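Local coordinates for xylulose kinase (Bifidobacterium adolescentis ATCC 15703, PDB 3I8B), which probably phosphorylates D-xylulose to D-xylulose 5-phosphate with ATP, as a member of the FGGY family of carbohydrate kinases, at residues A[469-472]-A[473-476]; A[21-24]-A[25-28]; A[119-122]-A[123-126]; A[307-311]-A[312-316]; A[47-50]-A[51-54]. All blocks are in the same frame, centred on the assembly; numbering follows the deposited sequence. Where two conformers were deposited one is given.

Interaction 1 of 5, residues A[469-472]-A[473-476]; sequences AAWV and LSGE
The amide of Leu-473 donates to Ala-469 O at 2.9 Å, one of the last regular bonds of helix 460-474. Ser-474 N follows with a bond to Ala-470 O, and Gly-475 N reaches Trp-471 O at 3.2 Å. Gly-475 then leaves the helix with a positive phi of 74°, and the chain turns off into Glu-476. The hydroxyl of Ser-474 sits between its own backbone N and carbonyl carbon (chi1 81°). From there OG donates to Trp-471 O at 2.9 Å, on the same face of that carbonyl as Gly-475 N. The same OG accepts from Glu-476 N at 3.1 Å, an ST turn that probably helps to set the exit. The edge of the Trp-471 indole faces Glu-476. Its NE1 makes a weak bond to Glu-476 O, which lies in the ring plane, and a second weak one to Thr-477 O. A water bridges Trp-471 O and Glu-476 O, donating to both. On the buried side Val-472 packs on strand 267-273, while Leu-473 touches Val-7 of strand 6-12. The arrangement is a helix C-terminus ended by a positive-phi glycine, with a serine ST turn carrying the chain onward.

Interaction 2 of 5, residues A[21-24]-A[25-28]; sequences VTDA and ETGE
A tight turn joins strand 16-23 to strand 29-36, and the carboxylate of Asp-23 holds it from within. CG lies anti to the backbone N (chi1 -174°), which points OD1 at the amides of Glu-25 and Thr-26. Thr-26 N donates to Asp-23 OD1 at 2.8 Å, on the anti side of the carboxylate and 28° out of its plane. Glu-25 N adds a weak bond to the same oxygen at 2.9 Å. Asp-23 OD2 forms a salt bridge with Arg-4. Arg-4 probably eases the crowding of negative charge where Glu-25 and Glu-28 lie near Asp-23. The backbone completes the link. Gly-27 N donates to Asp-23 O at 2.8 Å, and Asp-23 N donates to Glu-28 O in a nearly straight bond of 2.9 Å. This is a beta hairpin connection at the edge of the five-stranded sheet of the N-terminal domain, where strands 16-23 and 29-36 run antiparallel. Thr-26 crosses the Asp-23 side chain at a slant. Its OG1 accepts from Glu-28 N at 3.1 Å, an ST turn just before the next strand. Gly-27 has a positive phi of 82°; a side chain there would press on the carbonyl oxygen of Thr-26. Thr-22 CA also makes a CA-H...O contact with Glu-28 O at 3.3 Å. The carbonyl of Ala-24 accepts from the indole of Trp-482.

Interaction 3 of 5, residues A[119-122]-A[123-126]; sequences PEDP and IARG
The guanidinium of Arg-125 has Pro-122 CA and Asp-121 O over one face, Pro-122 CA 3.8 Å above the plane and offset toward the rim. Pro-119 O lies at its edge, in the plane, and Glu-120 O at the edge near the plane. NH1 donates to Pro-119 O at 2.9 Å, along a carbonyl lone pair. NH1 also gives a weak bond to Glu-120 O at 2.9 Å, so one nitrogen holds two successive carbonyls of the loop. The chain gets there by bending at chi3 (69°), which folds the group back over the start of its own helix. NE donates to Gly-110 O, so the arginine also ties the loop to the end of helix 99-110. Replacing it with a leucine would probably leave the carbonyls of Pro-119 and Glu-120 without this donor and let the loop shift against the helix. Pro-119 CB packs on Ala-124 CB at 3.8 Å. Asp-121 precedes the helix, and its OD2 accepts from Ala-124 N at 3.2 Å, met from above the carboxylate plane. Asp-121 O then takes Arg-125 N at 2.9 Å, and Pro-122 O takes Gly-126 N at 2.8 Å. Ile-123 faces helix 99-110 and touches Ile-106. Together these contacts form a helix N-terminus: Asp-121 is the N-cap of helix 122-134, followed by a proline in the first turn.

Interaction 4 of 5, residues A[307-311]-A[312-316]; sequences TYDLT and GAVSG
Asp-309 turns its CG anti to its own nitrogen (chi1 173°), and this carries the carboxylate across the turn to the amides of Ala-313 and Val-314. Val-314 N donates to Asp-309 OD2 at 2.7 Å in a nearly straight bond, on the anti side and close to the carboxylate plane. Ala-313 N reaches the same oxygen at 3.0 Å, but from above that plane. OD2 thus takes two backbone donors from different directions, which should fix the rotation of the group. The backbone forms a type I beta turn from Asp-309 to Gly-312, with Gly-312 N donating to Asp-309 O at 2.7 Å. Gly-312 has a positive phi of 83°, which few other residues adopt easily. Two waters link the segments nearer the strand. One accepts from Asp-309 N and donates to Val-314 O at 2.7 Å; the other bonds Thr-307 OG1 at 2.7 Å. The turn leads into strand 315-318, an outermost strand of the seven-stranded sheet, where Ser-315 pairs with Leu-327 of strand 324-330. Asp-309 and Val-314 pack on Leu-417 of helix 396-420, while Leu-310 lies against helix 122-134.

Interaction 5 of 5, residues A[47-50]-A[51-54]; sequences YWWS and AFQE
Trp-49 leaves the helix with CG anti to its backbone N (chi1 176°), and from CB the indole runs beside Phe-52 and Gln-53. On the six-membered ring, CE3 of Trp-49 comes 4.0 Å from Phe-52 CD2. CZ3 makes the closest approach to that ring, 3.6 Å from Phe-52 CD2, and CH2 touches both CD2 and CE2. The two rings meet obliquely, with planes 36° apart. Near NE1, CE2 and CZ2 of the indole, Gln-53 CG comes in at a slant and is 3.8 Å from Trp-49 CE2. At the edge, NE1 donates to a water at 2.7 Å, which in turn gives a weak bond to Gln-53 OE1. All this lies along helix 46-58, which packs on the N-terminal domain sheet through Ala-51 and Phe-52, both touching Cys-17 of strand 16-23. Regular helical bonds run beneath the side chains, such as Gln-53 N to Trp-49 O at 3.0 Å. The indole also packs on Trp-170 and Leu-171 of helix 167-175, and Arg-174 forms a cation-pi contact with it. An alanine in place of Trp-49 is likely to open a gap between the two helices and leave Arg-174 without its aromatic partner. On another side of the helix, Ala-51 CB rests 3.3 Å from Tyr-47 O. The rings of Trp-48 and His-37 meet, their planes at about 50°.

In the fold
Along the chain the order is interaction 2, 5, 3, 4 and 1. Interactions 2, 5 and 3 belong to the N-terminal FGGY domain. Interaction 2 ends strand 16-23, and the helix of interaction 5 packs on that strand; their centres are 23 Å apart. Interaction 1 ends a helix of the C-terminal domain, yet it packs on strands of the N-terminal sheet and touches interaction 2 through Ala-470 and Ala-24. Interactions 3 and 4 form a second group, centres 15 Å apart. Interaction 4 leads into the seven-stranded sheet of the C-terminal domain and packs on helix 122-134, which interaction 3 begins. Interactions 2 and 3 have their centres about 50 Å apart. Helices 460-474 and 122-134 thus join the two domains of this kinase.

Interaction 1 of 5, residues A[469-472]-A[473-476]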
loop_
_atom_site.group_PDB
_atom_site.type_symbol
_atom_site.label_atom_id
_atom_site.label_comp_id
_atom_site.label_asym_id
_atom_site.label_seq_id
_atom_site.Cartn_x
_atom_site.Cartn_y
_atom_site.Cartn_z
ATOM N N ALA A 469 12.458 12.162 -5.866
ATOM C CA ALA A 469 13.840 12.350 -6.317
ATOM C C ALA A 469 14.110 13.834 -6.606
ATOM O O ALA A 469 15.165 14.365 -6.246
ATOM C CB ALA A 469 14.125 11.503 -7.548
ATOM N N ALA A 470 13.155 14.501 -7.251
ATOM C CA ALA A 470 13.283 15.945 -7.490
ATOM C C ALA A 470 13.292 16.747 -6.174
ATOM O O ALA A 470 14.035 17.723 -6.014
ATOM C CB ALA A 470 12.194 16.432 -8.422
ATOM N N TRP A 471 12.482 16.321 -5.221
ATOM C CA TRP A 471 12.462 16.930 -3.891
ATOM C C TRP A 471 13.837 16.855 -3.213
ATOM O O TRP A 471 14.370 17.873 -2.748
ATOM C CB TRP A 471 11.398 16.229 -3.039
ATOM C CG TRP A 471 11.093 16.860 -1.691
ATOM C CD1 TRP A 471 11.538 18.064 -1.206
ATOM C CD2 TRP A 471 10.220 16.322 -0.688
ATOM N NE1 TRP A 471 11.009 18.294 0.052
ATOM C CE2 TRP A 471 10.194 17.237 0.385
ATOM C CE3 TRP A 471 9.462 15.151 -0.598
ATOM C CZ2 TRP A 471 9.434 17.009 1.541
ATOM C CZ3 TRP A 471 8.718 14.921 0.548
ATOM C CH2 TRP A 471 8.708 15.849 1.604
ATOM N N VAL A 472 14.411 15.656 -3.163
ATOM C CA VAL A 472 15.732 15.450 -2.566
ATOM C C VAL A 472 16.798 16.263 -3.323
ATOM O O VAL A 472 17.613 16.967 -2.721
ATOM C CB VAL A 472 16.134 13.945 -2.558
ATOM C CG1 VAL A 472 17.554 13.782 -2.049
ATOM C CG2 VAL A 472 15.151 13.134 -1.697
ATOM N N LEU A 473 16.779 16.166 -4.645
ATOM C CA LEU A 473 17.731 16.892 -5.471
ATOM C C LEU A 473 17.684 18.404 -5.235
ATOM O O LEU A 473 18.719 19.065 -5.269
ATOM C CB LEU A 473 17.489 16.573 -6.949
ATOM C CG LEU A 473 18.340 17.265 -8.018
ATOM C CD1 LEU A 473 19.853 17.036 -7.813
ATOM C CD2 LEU A 473 17.909 16.795 -9.394
ATOM N N SER A 474 16.493 18.950 -4.999
ATOM C CA SER A 474 16.326 20.407 -4.883
ATOM C C SER A 474 16.807 20.952 -3.540
ATOM O O SER A 474 17.217 22.125 -3.435
ATOM C CB SER A 474 14.860 20.789 -5.041
ATOM O OG SER A 474 14.175 20.579 -3.818
ATOM N N GLY A 475 16.717 20.107 -2.512
ATOM C CA GLY A 475 17.142 20.462 -1.168
ATOM C C GLY A 475 16.191 21.422 -0.480
ATOM O O GLY A 475 16.456 21.903 0.614
ATOM N N GLU A 476 15.071 21.702 -1.123
ATOM C CA GLU A 476 14.073 22.571 -0.527
ATOM C C GLU A 476 13.173 21.833 0.472
ATOM O O GLU A 476 13.060 20.600 0.450
ATOM C CB GLU A 476 13.264 23.260 -1.630
ATOM C CG GLU A 476 14.088 24.326 -2.337
ATOM C CD GLU A 476 13.573 24.687 -3.726
ATOM O OE1 GLU A 476 12.604 24.057 -4.211
ATOM O OE2 GLU A 476 14.157 25.612 -4.336
HETATM O O HOH W 1 14.915 18.602 -0.173
#

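Interaction 2 of 5, residues A[21-24]-A[25-28]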
loop_
_atom_site.group_PDB
_atom_site.type_symbol
_atom_site.label_atom_id
_atom_site.label_comp_id
_atom_site.label_asym_id
_atom_site.label_seq_id
_atom_site.Cartn_x
_atom_site.Cartn_y
_atom_site.Cartn_z
ATOM N N VAL A 21 11.445 8.904 -16.906
ATOM C CA VAL A 21 12.406 9.998 -16.906
ATOM C C VAL A 21 11.617 11.304 -16.952
ATOM O O VAL A 21 10.779 11.514 -17.843
ATOM C CB VAL A 21 13.382 9.883 -18.080
ATOM C CG1 VAL A 21 14.388 11.035 -18.050
ATOM C CG2 VAL A 21 14.091 8.527 -18.048
ATOM N N THR A 22 11.844 12.182 -15.985
ATOM C CA THR A 22 10.971 13.343 -15.898
ATOM C C THR A 22 11.695 14.644 -15.585
ATOM O O THR A 22 12.769 14.651 -14.975
ATOM C CB THR A 22 9.736 13.094 -14.943
ATOM O OG1 THR A 22 9.727 13.994 -13.833
ATOM C CG2 THR A 22 9.690 11.692 -14.457
ATOM N N ASP A 23 11.091 15.747 -16.017
ATOM C CA ASP A 23 11.638 17.079 -15.784
ATOM C C ASP A 23 11.555 17.427 -14.301
ATOM O O ASP A 23 10.471 17.427 -13.715
ATOM C CB ASP A 23 10.860 18.090 -16.621
ATOM C CG ASP A 23 11.449 19.479 -16.555
ATOM O OD1 ASP A 23 11.333 20.127 -15.498
ATOM O OD2 ASP A 23 12.025 19.919 -17.564
ATOM N N ALA A 24 12.701 17.704 -13.687
ATOM C CA ALA A 24 12.754 17.926 -12.244
ATOM C C ALA A 24 11.938 19.151 -11.839
ATOM O O ALA A 24 11.324 19.208 -10.768
ATOM C CB ALA A 24 14.190 18.086 -11.796
ATOM N N GLU A 25 11.922 20.144 -12.705
ATOM C CA GLU A 25 11.259 21.390 -12.362
ATOM C C GLU A 25 9.743 21.333 -12.569
ATOM O O GLU A 25 8.988 21.889 -11.768
ATOM C CB GLU A 25 11.881 22.527 -13.161
ATOM C CG GLU A 25 11.361 23.899 -12.843
ATOM C CD GLU A 25 12.119 24.934 -13.640
ATOM O OE1 GLU A 25 11.603 25.365 -14.695
ATOM O OE2 GLU A 25 13.248 25.274 -13.231
ATOM N N THR A 26 9.301 20.650 -13.624
ATOM C CA THR A 26 7.888 20.677 -14.008
ATOM C C THR A 26 7.105 19.385 -13.779
ATOM O O THR A 26 5.871 19.408 -13.769
ATOM C CB THR A 26 7.722 21.010 -15.503
ATOM O OG1 THR A 26 8.252 19.935 -16.289
ATOM C CG2 THR A 26 8.443 22.319 -15.846
ATOM N N GLY A 27 7.807 18.264 -13.636
ATOM C CA GLY A 27 7.146 16.968 -13.543
ATOM C C GLY A 27 6.768 16.391 -14.899
ATOM O O GLY A 27 6.213 15.292 -14.984
ATOM N N GLU A 28 7.061 17.133 -15.968
ATOM C CA GLU A 28 6.734 16.688 -17.325
ATOM C C GLU A 28 7.447 15.397 -17.698
ATOM O O GLU A 28 8.628 15.214 -17.388
ATOM C CB GLU A 28 7.090 17.764 -18.359
ATOM C CG GLU A 28 6.042 18.840 -18.507
ATOM C CD GLU A 28 6.382 19.822 -19.615
ATOM O OE1 GLU A 28 6.636 19.363 -20.755
ATOM O OE2 GLU A 28 6.399 21.047 -19.338
#

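Interaction 3 of 5, residues A[119-122]-A[123-126]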
loop_
_atom_site.group_PDB
_atom_site.type_symbol
_atom_site.label_atom_id
_atom_site.label_comp_id
_atom_site.label_asym_id
_atom_site.label_seq_id
_atom_site.Cartn_x
_atom_site.Cartn_y
_atom_site.Cartn_z
ATOM N N PRO A 119 -8.581 -5.793 26.324
ATOM C CA PRO A 119 -9.667 -6.760 26.106
ATOM C C PRO A 119 -9.393 -8.079 26.821
ATOM O O PRO A 119 -8.232 -8.470 26.966
ATOM C CB PRO A 119 -9.627 -7.007 24.595
ATOM C CG PRO A 119 -8.911 -5.838 24.014
ATOM C CD PRO A 119 -7.977 -5.325 25.065
ATOM N N GLU A 120 -10.451 -8.763 27.251
ATOM C CA GLU A 120 -10.301 -10.067 27.887
ATOM C C GLU A 120 -10.046 -11.160 26.857
ATOM O O GLU A 120 -9.304 -12.106 27.112
ATOM C CB GLU A 120 -11.532 -10.414 28.740
ATOM C CG GLU A 120 -11.403 -9.997 30.190
ATOM C CD GLU A 120 -10.096 -10.480 30.801
ATOM O OE1 GLU A 120 -9.622 -11.575 30.410
ATOM O OE2 GLU A 120 -9.543 -9.767 31.667
ATOM N N ASP A 121 -10.681 -11.036 25.697
ATOM C CA ASP A 121 -10.448 -11.976 24.610
ATOM C C ASP A 121 -8.998 -11.865 24.120
ATOM O O ASP A 121 -8.543 -10.777 23.756
ATOM C CB ASP A 121 -11.423 -11.712 23.466
ATOM C CG ASP A 121 -11.168 -12.606 22.269
ATOM O OD1 ASP A 121 -10.939 -13.815 22.469
ATOM O OD2 ASP A 121 -11.201 -12.103 21.127
ATOM N N PRO A 122 -8.265 -12.993 24.117
ATOM C CA PRO A 122 -6.840 -13.003 23.761
ATOM C C PRO A 122 -6.601 -12.532 22.318
ATOM O O PRO A 122 -5.585 -11.895 22.038
ATOM C CB PRO A 122 -6.439 -14.479 23.903
ATOM C CG PRO A 122 -7.596 -15.168 24.579
ATOM C CD PRO A 122 -8.807 -14.348 24.339
ATOM N N ILE A 123 -7.531 -12.833 21.420
ATOM C CA ILE A 123 -7.398 -12.420 20.022
ATOM C C ILE A 123 -7.556 -10.897 19.867
ATOM O O ILE A 123 -6.715 -10.237 19.254
ATOM C CB ILE A 123 -8.386 -13.165 19.096
ATOM C CG1 ILE A 123 -8.306 -14.683 19.322
ATOM C CG2 ILE A 123 -8.121 -12.822 17.631
ATOM C CD1 ILE A 123 -7.019 -15.328 18.840
ATOM N N ALA A 124 -8.629 -10.348 20.427
ATOM C CA ALA A 124 -8.847 -8.907 20.393
ATOM C C ALA A 124 -7.663 -8.211 21.036
ATOM O O ALA A 124 -7.246 -7.131 20.610
ATOM C CB ALA A 124 -10.135 -8.540 21.128
ATOM N N ARG A 125 -7.130 -8.835 22.084
ATOM C CA ARG A 125 -6.038 -8.259 22.849
ATOM C C ARG A 125 -4.731 -8.288 22.051
ATOM O O ARG A 125 -3.953 -7.336 22.078
ATOM C CB ARG A 125 -5.888 -8.981 24.192
ATOM C CG ARG A 125 -4.789 -8.432 25.077
ATOM C CD ARG A 125 -4.896 -8.951 26.498
ATOM N NE ARG A 125 -4.606 -10.378 26.617
ATOM C CZ ARG A 125 -5.484 -11.284 27.043
ATOM N NH1 ARG A 125 -6.708 -10.901 27.373
ATOM N NH2 ARG A 125 -5.142 -12.568 27.135
ATOM N N GLY A 126 -4.505 -9.381 21.330
ATOM C CA GLY A 126 -3.323 -9.506 20.506
ATOM C C GLY A 126 -3.375 -8.500 19.372
ATOM O O GLY A 126 -2.382 -7.850 19.080
#

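Interaction 4 of 5, residues A[307-311]-A[312-316]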
loop_
_atom_site.group_PDB
_atom_site.type_symbol
_atom_site.label_atom_id
_atom_site.label_comp_id
_atom_site.label_asym_id
_atom_site.label_seq_id
_atom_site.Cartn_x
_atom_site.Cartn_y
_atom_site.Cartn_z
ATOM N N THR A 307 -1.868 6.912 13.604
ATOM C CA THR A 307 -3.257 6.454 13.684
ATOM C C THR A 307 -3.310 5.003 14.159
ATOM O O THR A 307 -2.508 4.168 13.726
ATOM C CB THR A 307 -3.980 6.572 12.318
ATOM O OG1 THR A 307 -3.243 5.851 11.327
ATOM C CG2 THR A 307 -4.099 8.035 11.888
ATOM N N TYR A 308 -4.261 4.711 15.046
ATOM C CA TYR A 308 -4.317 3.412 15.716
ATOM C C TYR A 308 -5.728 2.814 15.725
ATOM O O TYR A 308 -6.516 3.095 16.617
ATOM C CB TYR A 308 -3.803 3.550 17.155
ATOM C CG TYR A 308 -2.346 3.936 17.262
ATOM C CD1 TYR A 308 -1.349 2.990 17.090
ATOM C CD2 TYR A 308 -1.966 5.246 17.549
ATOM C CE1 TYR A 308 -0.016 3.331 17.174
ATOM C CE2 TYR A 308 -0.627 5.600 17.646
ATOM C CZ TYR A 308 0.342 4.633 17.460
ATOM O OH TYR A 308 1.672 4.956 17.555
ATOM N N ASP A 309 -6.047 1.999 14.728
ATOM C CA ASP A 309 -7.307 1.263 14.735
ATOM C C ASP A 309 -7.159 -0.030 15.554
ATOM O O ASP A 309 -6.740 -1.053 15.025
ATOM C CB ASP A 309 -7.756 0.952 13.305
ATOM C CG ASP A 309 -8.978 0.043 13.260
ATOM O OD1 ASP A 309 -9.608 -0.166 14.324
ATOM O OD2 ASP A 309 -9.298 -0.466 12.162
ATOM N N LEU A 310 -7.494 0.033 16.844
ATOM C CA LEU A 310 -7.305 -1.090 17.770
ATOM C C LEU A 310 -8.022 -2.348 17.303
ATOM O O LEU A 310 -7.757 -3.461 17.770
ATOM C CB LEU A 310 -7.773 -0.710 19.181
ATOM C CG LEU A 310 -7.084 0.526 19.761
ATOM C CD1 LEU A 310 -7.507 0.769 21.211
ATOM C CD2 LEU A 310 -5.564 0.401 19.637
ATOM N N THR A 311 -8.927 -2.141 16.364
ATOM C CA THR A 311 -9.700 -3.189 15.722
ATOM C C THR A 311 -8.869 -4.020 14.735
ATOM O O THR A 311 -9.162 -5.191 14.490
ATOM C CB THR A 311 -10.862 -2.518 14.976
ATOM O OG1 THR A 311 -12.081 -2.722 15.695
ATOM C CG2 THR A 311 -10.971 -3.010 13.565
ATOM N N GLY A 312 -7.843 -3.401 14.152
ATOM C CA GLY A 312 -6.971 -4.087 13.218
ATOM C C GLY A 312 -7.514 -4.146 11.801
ATOM O O GLY A 312 -7.099 -4.996 11.007
ATOM N N ALA A 313 -8.452 -3.257 11.480
ATOM C CA ALA A 313 -8.946 -3.137 10.114
ATOM C C ALA A 313 -8.057 -2.167 9.327
ATOM O O ALA A 313 -7.488 -2.508 8.287
ATOM C CB ALA A 313 -10.390 -2.649 10.104
ATOM N N VAL A 314 -7.963 -0.947 9.828
ATOM C CA VAL A 314 -7.162 0.064 9.165
ATOM C C VAL A 314 -5.694 -0.117 9.524
ATOM O O VAL A 314 -5.329 -0.133 10.698
ATOM C CB VAL A 314 -7.634 1.492 9.521
ATOM C CG1 VAL A 314 -7.011 2.501 8.570
ATOM C CG2 VAL A 314 -9.149 1.580 9.453
ATOM N N SER A 315 -4.863 -0.255 8.496
ATOM C CA SER A 315 -3.411 -0.286 8.647
ATOM C C SER A 315 -2.855 1.080 9.076
ATOM O O SER A 315 -3.313 2.129 8.621
ATOM C CB SER A 315 -2.755 -0.693 7.324
ATOM O OG SER A 315 -3.072 -2.025 6.963
ATOM N N GLY A 316 -1.843 1.059 9.931
ATOM C CA GLY A 316 -1.192 2.276 10.363
ATOM C C GLY A 316 0.166 2.452 9.707
ATOM O O GLY A 316 1.203 2.296 10.357
HETATM O O HOH W 2 -4.449 3.402 11.049
HETATM O O HOH W 3 -3.938 1.130 12.627
#

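Interaction 5 of 5, residues A[47-50]-A[51-54]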
loop_
_atom_site.group_PDB
_atom_site.type_symbol
_atom_site.label_atom_id
_atom_site.label_comp_id
_atom_site.label_asym_id
_atom_site.label_seq_id
_atom_site.Cartn_x
_atom_site.Cartn_y
_atom_site.Cartn_z
ATOM N N TYR A 47 14.171 -11.463 -11.721
ATOM C CA TYR A 47 13.253 -10.937 -12.729
ATOM C C TYR A 47 12.960 -9.451 -12.562
ATOM O O TYR A 47 12.685 -8.778 -13.547
ATOM C CB TYR A 47 11.943 -11.717 -12.744
ATOM C CG TYR A 47 12.105 -13.112 -13.276
ATOM C CD1 TYR A 47 12.264 -13.339 -14.641
ATOM C CD2 TYR A 47 12.105 -14.204 -12.421
ATOM C CE1 TYR A 47 12.412 -14.622 -15.142
ATOM C CE2 TYR A 47 12.256 -15.498 -12.914
ATOM C CZ TYR A 47 12.406 -15.696 -14.274
ATOM O OH TYR A 47 12.557 -16.970 -14.769
ATOM N N TRP A 48 13.001 -8.946 -11.328
ATOM C CA TRP A 48 12.792 -7.519 -11.102
ATOM C C TRP A 48 13.990 -6.727 -11.597
ATOM O O TRP A 48 13.836 -5.618 -12.119
ATOM C CB TRP A 48 12.587 -7.183 -9.626
ATOM C CG TRP A 48 11.444 -7.853 -8.965
ATOM C CD1 TRP A 48 10.289 -8.305 -9.547
ATOM C CD2 TRP A 48 11.320 -8.103 -7.568
ATOM N NE1 TRP A 48 9.460 -8.844 -8.586
ATOM C CE2 TRP A 48 10.074 -8.737 -7.362
ATOM C CE3 TRP A 48 12.150 -7.866 -6.465
ATOM C CZ2 TRP A 48 9.635 -9.133 -6.099
ATOM C CZ3 TRP A 48 11.712 -8.264 -5.208
ATOM C CH2 TRP A 48 10.469 -8.892 -5.036
ATOM N N TRP A 49 15.187 -7.273 -11.411
ATOM C CA TRP A 49 16.362 -6.594 -11.927
ATOM C C TRP A 49 16.327 -6.548 -13.463
ATOM O O TRP A 49 16.584 -5.504 -14.071
ATOM C CB TRP A 49 17.657 -7.242 -11.462
ATOM C CG TRP A 49 18.821 -6.562 -12.092
ATOM C CD1 TRP A 49 19.671 -7.073 -13.036
ATOM C CD2 TRP A 49 19.217 -5.194 -11.894
ATOM N NE1 TRP A 49 20.590 -6.119 -13.406
ATOM C CE2 TRP A 49 20.335 -4.961 -12.721
ATOM C CE3 TRP A 49 18.745 -4.155 -11.081
ATOM C CZ2 TRP A 49 20.992 -3.729 -12.752
ATOM C CZ3 TRP A 49 19.403 -2.925 -11.114
ATOM C CH2 TRP A 49 20.509 -2.728 -11.941
ATOM N N SER A 50 16.015 -7.684 -14.080
ATOM C CA SER A 50 15.967 -7.764 -15.542
ATOM C C SER A 50 14.902 -6.840 -16.129
ATOM O O SER A 50 15.137 -6.175 -17.141
ATOM C CB SER A 50 15.738 -9.203 -16.003
ATOM O OG SER A 50 16.873 -10.011 -15.740
ATOM N N ALA A 51 13.732 -6.813 -15.499
ATOM C CA ALA A 51 12.665 -5.919 -15.920
ATOM C C ALA A 51 13.087 -4.454 -15.788
ATOM O O ALA A 51 12.819 -3.650 -16.687
ATOM C CB ALA A 51 11.382 -6.186 -15.143
ATOM N N PHE A 52 13.736 -4.096 -14.682
ATOM C CA PHE A 52 14.229 -2.727 -14.543
ATOM C C PHE A 52 15.179 -2.337 -15.677
ATOM O O PHE A 52 15.072 -1.256 -16.245
ATOM C CB PHE A 52 14.942 -2.489 -13.207
ATOM C CG PHE A 52 15.729 -1.212 -13.184
ATOM C CD1 PHE A 52 15.083 0.013 -13.050
ATOM C CD2 PHE A 52 17.112 -1.231 -13.317
ATOM C CE1 PHE A 52 15.806 1.199 -13.046
ATOM C CE2 PHE A 52 17.831 -0.057 -13.316
ATOM C CZ PHE A 52 17.178 1.164 -13.175
ATOM N N GLN A 53 16.116 -3.223 -15.977
ATOM C CA GLN A 53 17.108 -2.966 -16.997
ATOM C C GLN A 53 16.456 -2.753 -18.359
ATOM O O GLN A 53 16.817 -1.830 -19.066
ATOM C CB GLN A 53 18.080 -4.133 -17.084
ATOM C CG GLN A 53 19.313 -3.986 -16.215
ATOM C CD GLN A 53 20.578 -4.338 -16.985
ATOM O OE1 GLN A 53 20.630 -5.334 -17.730
ATOM N NE2 GLN A 53 21.601 -3.516 -16.822
ATOM N N GLU A 54 15.493 -3.611 -18.701
ATOM C CA GLU A 54 14.817 -3.545 -19.992
ATOM C C GLU A 54 13.938 -2.300 -20.060
ATOM O O GLU A 54 13.864 -1.631 -21.091
ATOM C CB GLU A 54 13.982 -4.817 -20.225
ATOM C CG GLU A 54 13.101 -4.783 -21.481
ATOM C CD GLU A 54 12.013 -5.855 -21.472
ATOM O OE1 GLU A 54 12.247 -6.947 -20.885
ATOM O OE2 GLU A 54 10.927 -5.601 -22.057
HETATM O O HOH W 4 21.716 -7.171 -15.666
#